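Local coordinates for fatty acid amide hydrolase (PDB 6KVR), which probably hydrolyses monocarboxylic acid amides to the carboxylate and ammonium, at residues V353-L363 against L464-A472. Residues are numbered along the deposited sequence; the frame is centred on the assembly and turned at random.
Sequences VRVSPPIRRAL and LSPTYNNVA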
loop_
_atom_site.group_PDB
_atom_site.type_symbol
_atom_site.label_atom_id
_atom_site.label_comp_id
_atom_site.label_asym_id
_atom_site.label_seq_id
_atom_site.Cartn_x
_atom_site.Cartn_y
_atom_site.Cartn_z
ATOM N N VAL A 353 -4.293 9.347 28.276
ATOM C CA VAL A 353 -4.135 8.594 29.511
ATOM C C VAL A 353 -2.752 8.887 30.086
ATOM O O VAL A 353 -1.729 8.548 29.475
ATOM C CB VAL A 353 -4.336 7.080 29.301
ATOM C CG1 VAL A 353 -4.177 6.327 30.624
ATOM C CG2 VAL A 353 -5.721 6.785 28.686
ATOM N N ARG A 354 -2.732 9.482 31.276
ATOM C CA ARG A 354 -1.501 9.746 32.005
ATOM C C ARG A 354 -0.759 8.445 32.297
ATOM O O ARG A 354 -1.372 7.412 32.583
ATOM C CB ARG A 354 -1.850 10.487 33.303
ATOM C CG ARG A 354 -0.709 10.678 34.296
ATOM C CD ARG A 354 -1.206 11.298 35.599
ATOM N NE ARG A 354 -2.187 10.460 36.281
ATOM C CZ ARG A 354 -2.578 10.641 37.538
ATOM N NH1 ARG A 354 -2.066 11.607 38.287
ATOM N NH2 ARG A 354 -3.501 9.833 38.058
ATOM N N VAL A 355 0.577 8.490 32.211
ATOM C CA VAL A 355 1.389 7.306 32.459
ATOM C C VAL A 355 1.681 7.222 33.952
ATOM O O VAL A 355 1.595 8.214 34.681
ATOM C CB VAL A 355 2.699 7.286 31.627
ATOM C CG1 VAL A 355 2.396 7.358 30.139
ATOM C CG2 VAL A 355 3.648 8.420 32.033
ATOM N N SER A 356 2.008 6.008 34.405
ATOM C CA SER A 356 2.262 5.720 35.807
ATOM C C SER A 356 3.707 6.058 36.170
ATOM O O SER A 356 4.545 6.260 35.289
ATOM C CB SER A 356 1.946 4.252 36.083
ATOM O OG SER A 356 3.021 3.429 35.668
ATOM N N PRO A 357 4.028 6.113 37.467
ATOM C CA PRO A 357 5.341 6.626 37.905
ATOM C C PRO A 357 6.531 5.921 37.273
ATOM O O PRO A 357 7.487 6.606 36.879
ATOM C CB PRO A 357 5.303 6.418 39.425
ATOM C CG PRO A 357 3.856 6.685 39.750
ATOM C CD PRO A 357 3.077 6.059 38.600
ATOM N N PRO A 358 6.559 4.581 37.166
ATOM C CA PRO A 358 7.752 3.966 36.547
ATOM C C PRO A 358 7.979 4.406 35.109
ATOM O O PRO A 358 9.133 4.627 34.721
ATOM C CB PRO A 358 7.485 2.460 36.656
ATOM C CG PRO A 358 6.025 2.340 36.830
ATOM C CD PRO A 358 5.606 3.550 37.618
ATOM N N ILE A 359 6.914 4.567 34.318
ATOM C CA ILE A 359 7.076 5.014 32.931
ATOM C C ILE A 359 7.552 6.462 32.889
ATOM O O ILE A 359 8.439 6.819 32.100
ATOM C CB ILE A 359 5.766 4.846 32.131
ATOM C CG1 ILE A 359 5.164 3.442 32.310
ATOM C CG2 ILE A 359 6.022 5.099 30.660
ATOM C CD1 ILE A 359 6.082 2.313 31.869
ATOM N N ARG A 360 6.956 7.321 33.714
ATOM C CA ARG A 360 7.396 8.706 33.765
ATOM C C ARG A 360 8.876 8.789 34.120
ATOM O O ARG A 360 9.645 9.500 33.459
ATOM C CB ARG A 360 6.551 9.492 34.762
ATOM C CG ARG A 360 6.952 10.976 34.874
ATOM C CD ARG A 360 5.996 11.744 35.776
ATOM N NE ARG A 360 5.916 11.127 37.093
ATOM C CZ ARG A 360 4.970 11.393 37.978
ATOM N NH1 ARG A 360 4.011 12.264 37.714
ATOM N NH2 ARG A 360 4.993 10.779 39.161
ATOM N N ARG A 361 9.302 8.038 35.142
ATOM C CA ARG A 361 10.695 8.105 35.579
ATOM C C ARG A 361 11.636 7.613 34.487
ATOM O O ARG A 361 12.620 8.285 34.153
ATOM C CB ARG A 361 10.895 7.297 36.864
ATOM C CG ARG A 361 12.345 7.245 37.337
ATOM C CD ARG A 361 12.514 6.653 38.738
ATOM N NE ARG A 361 12.032 5.284 38.830
ATOM C CZ ARG A 361 12.755 4.207 38.554
ATOM N NH1 ARG A 361 14.019 4.301 38.181
ATOM N NH2 ARG A 361 12.190 3.004 38.647
ATOM N N ALA A 362 11.342 6.444 33.903
ATOM C CA ALA A 362 12.232 5.890 32.886
ATOM C C ALA A 362 12.308 6.791 31.652
ATOM O O ALA A 362 13.392 7.002 31.092
ATOM C CB ALA A 362 11.781 4.482 32.508
ATOM N N LEU A 363 11.169 7.319 31.204
ATOM C CA LEU A 363 11.189 8.271 30.102
ATOM C C LEU A 363 12.074 9.470 30.440
ATOM O O LEU A 363 12.955 9.856 29.660
ATOM C CB LEU A 363 9.761 8.705 29.781
ATOM C CG LEU A 363 9.604 9.613 28.563
ATOM C CD1 LEU A 363 10.388 9.055 27.375
ATOM C CD2 LEU A 363 8.124 9.775 28.227
ATOM N N LEU A 464 10.015 9.632 20.508
ATOM C CA LEU A 464 10.200 8.761 21.661
ATOM C C LEU A 464 8.970 8.900 22.541
ATOM O O LEU A 464 8.514 10.023 22.795
ATOM C CB LEU A 464 11.461 9.131 22.437
ATOM C CG LEU A 464 11.792 8.349 23.717
ATOM C CD1 LEU A 464 12.014 6.881 23.414
ATOM C CD2 LEU A 464 13.028 8.929 24.419
ATOM N N SER A 465 8.421 7.775 22.989
ATOM C CA SER A 465 7.134 7.817 23.667
ATOM C C SER A 465 6.982 6.557 24.516
ATOM O O SER A 465 7.687 5.566 24.290
ATOM C CB SER A 465 5.987 7.928 22.649
ATOM O OG SER A 465 5.852 6.702 21.957
ATOM N N PRO A 466 6.055 6.560 25.483
ATOM C CA PRO A 466 5.752 5.333 26.227
ATOM C C PRO A 466 5.168 4.272 25.309
ATOM O O PRO A 466 4.704 4.558 24.205
ATOM C CB PRO A 466 4.716 5.787 27.271
ATOM C CG PRO A 466 4.803 7.315 27.290
ATOM C CD PRO A 466 5.182 7.677 25.895
ATOM N N THR A 467 5.195 3.023 25.782
ATOM C CA THR A 467 4.549 1.921 25.078
ATOM C C THR A 467 3.149 1.656 25.584
ATOM O O THR A 467 2.338 1.067 24.857
ATOM C CB THR A 467 5.366 0.632 25.211
ATOM O OG1 THR A 467 6.735 0.913 24.898
ATOM C CG2 THR A 467 4.866 -0.427 24.217
ATOM N N TYR A 468 2.851 2.107 26.797
ATOM C CA TYR A 468 1.650 1.778 27.549
ATOM C C TYR A 468 1.669 2.730 28.745
ATOM O O TYR A 468 2.722 3.272 29.081
ATOM C CB TYR A 468 1.653 0.286 27.946
ATOM C CG TYR A 468 0.535 -0.167 28.875
ATOM C CD1 TYR A 468 -0.783 0.082 28.557
ATOM C CD2 TYR A 468 0.806 -0.835 30.073
ATOM C CE1 TYR A 468 -1.807 -0.304 29.397
ATOM C CE2 TYR A 468 -0.223 -1.238 30.927
ATOM C CZ TYR A 468 -1.536 -0.965 30.565
ATOM O OH TYR A 468 -2.603 -1.330 31.368
ATOM N N ASN A 469 0.510 2.976 29.358
ATOM C CA ASN A 469 0.472 3.915 30.482
ATOM C C ASN A 469 0.942 3.289 31.787
ATOM O O ASN A 469 0.672 3.815 32.873
ATOM C CB ASN A 469 -0.943 4.468 30.664
ATOM C CG ASN A 469 -1.989 3.363 30.658
ATOM O OD1 ASN A 469 -2.637 3.114 29.644
ATOM N ND2 ASN A 469 -2.106 2.655 31.773
ATOM N N ASN A 470 1.614 2.149 31.709
ATOM C CA ASN A 470 2.099 1.445 32.883
ATOM C C ASN A 470 3.145 0.453 32.395
ATOM O O ASN A 470 3.361 0.298 31.187
ATOM C CB ASN A 470 0.939 0.769 33.631
ATOM C CG ASN A 470 1.341 0.249 35.004
ATOM O OD1 ASN A 470 2.318 0.702 35.601
ATOM N ND2 ASN A 470 0.594 -0.723 35.499
ATOM N N VAL A 471 3.805 -0.206 33.339
ATOM C CA VAL A 471 4.581 -1.403 33.030
ATOM C C VAL A 471 3.560 -2.504 32.778
ATOM O O VAL A 471 2.358 -2.228 32.745
ATOM C CB VAL A 471 5.544 -1.768 34.176
ATOM C CG1 VAL A 471 6.654 -0.735 34.275
ATOM C CG2 VAL A 471 4.795 -1.812 35.470
ATOM N N ALA A 472 4.021 -3.751 32.631
ATOM C CA ALA A 472 3.139 -4.876 32.336
ATOM C C ALA A 472 1.909 -4.865 33.242
ATOM O O ALA A 472 2.037 -4.674 34.459
ATOM C CB ALA A 472 3.883 -6.205 32.497
#
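Ile-359 fills the hollow formed by the bend of 464-472. Its CG2 branch, anti to the backbone N, points at the ring of Pro-466, 3.7 Å from CB. The other branch runs toward Asn-470 and Val-471. Ile-359 CG1 stands anti to its own carbonyl carbon, beside the backbone N (chi1 -49°), and carries CD1 to within 3.5 Å of Asn-470 O. CD1 also touches Val-471 CG1, which packs against Pro-358 CG as well, at 4.0 Å. Pro-466 is the opposing bump. Its CG meets Val-355 CG1 at 3.7 Å, the two side chains crossing at about a right angle, and Leu-363 CD2 lies a little farther off.

In this amidase-family fold, helix 357-372 packs beside strand 462-466 of the central mixed sheet, and the axes of helix 357-363 and strand 464-466 are nearly antiparallel (164°). One turn after Ile-359, CD1 of Leu-363 lies against CD2 of Leu-464 (4.0 Å), the side chains side by side and pointing opposite ways.

At the helix start the contact turns polar. Ser-356 N gives a bent bond to Asn-469 O, from above the carbonyl plane. Ser-356 OG donates to Asn-470 OD1 at 2.8 Å. Val-353 CG1 presses on the amide of Asn-469, 3.7 Å from CG. That buried amide is held by Glu-527 at ND2 and Asn-480 at OD1.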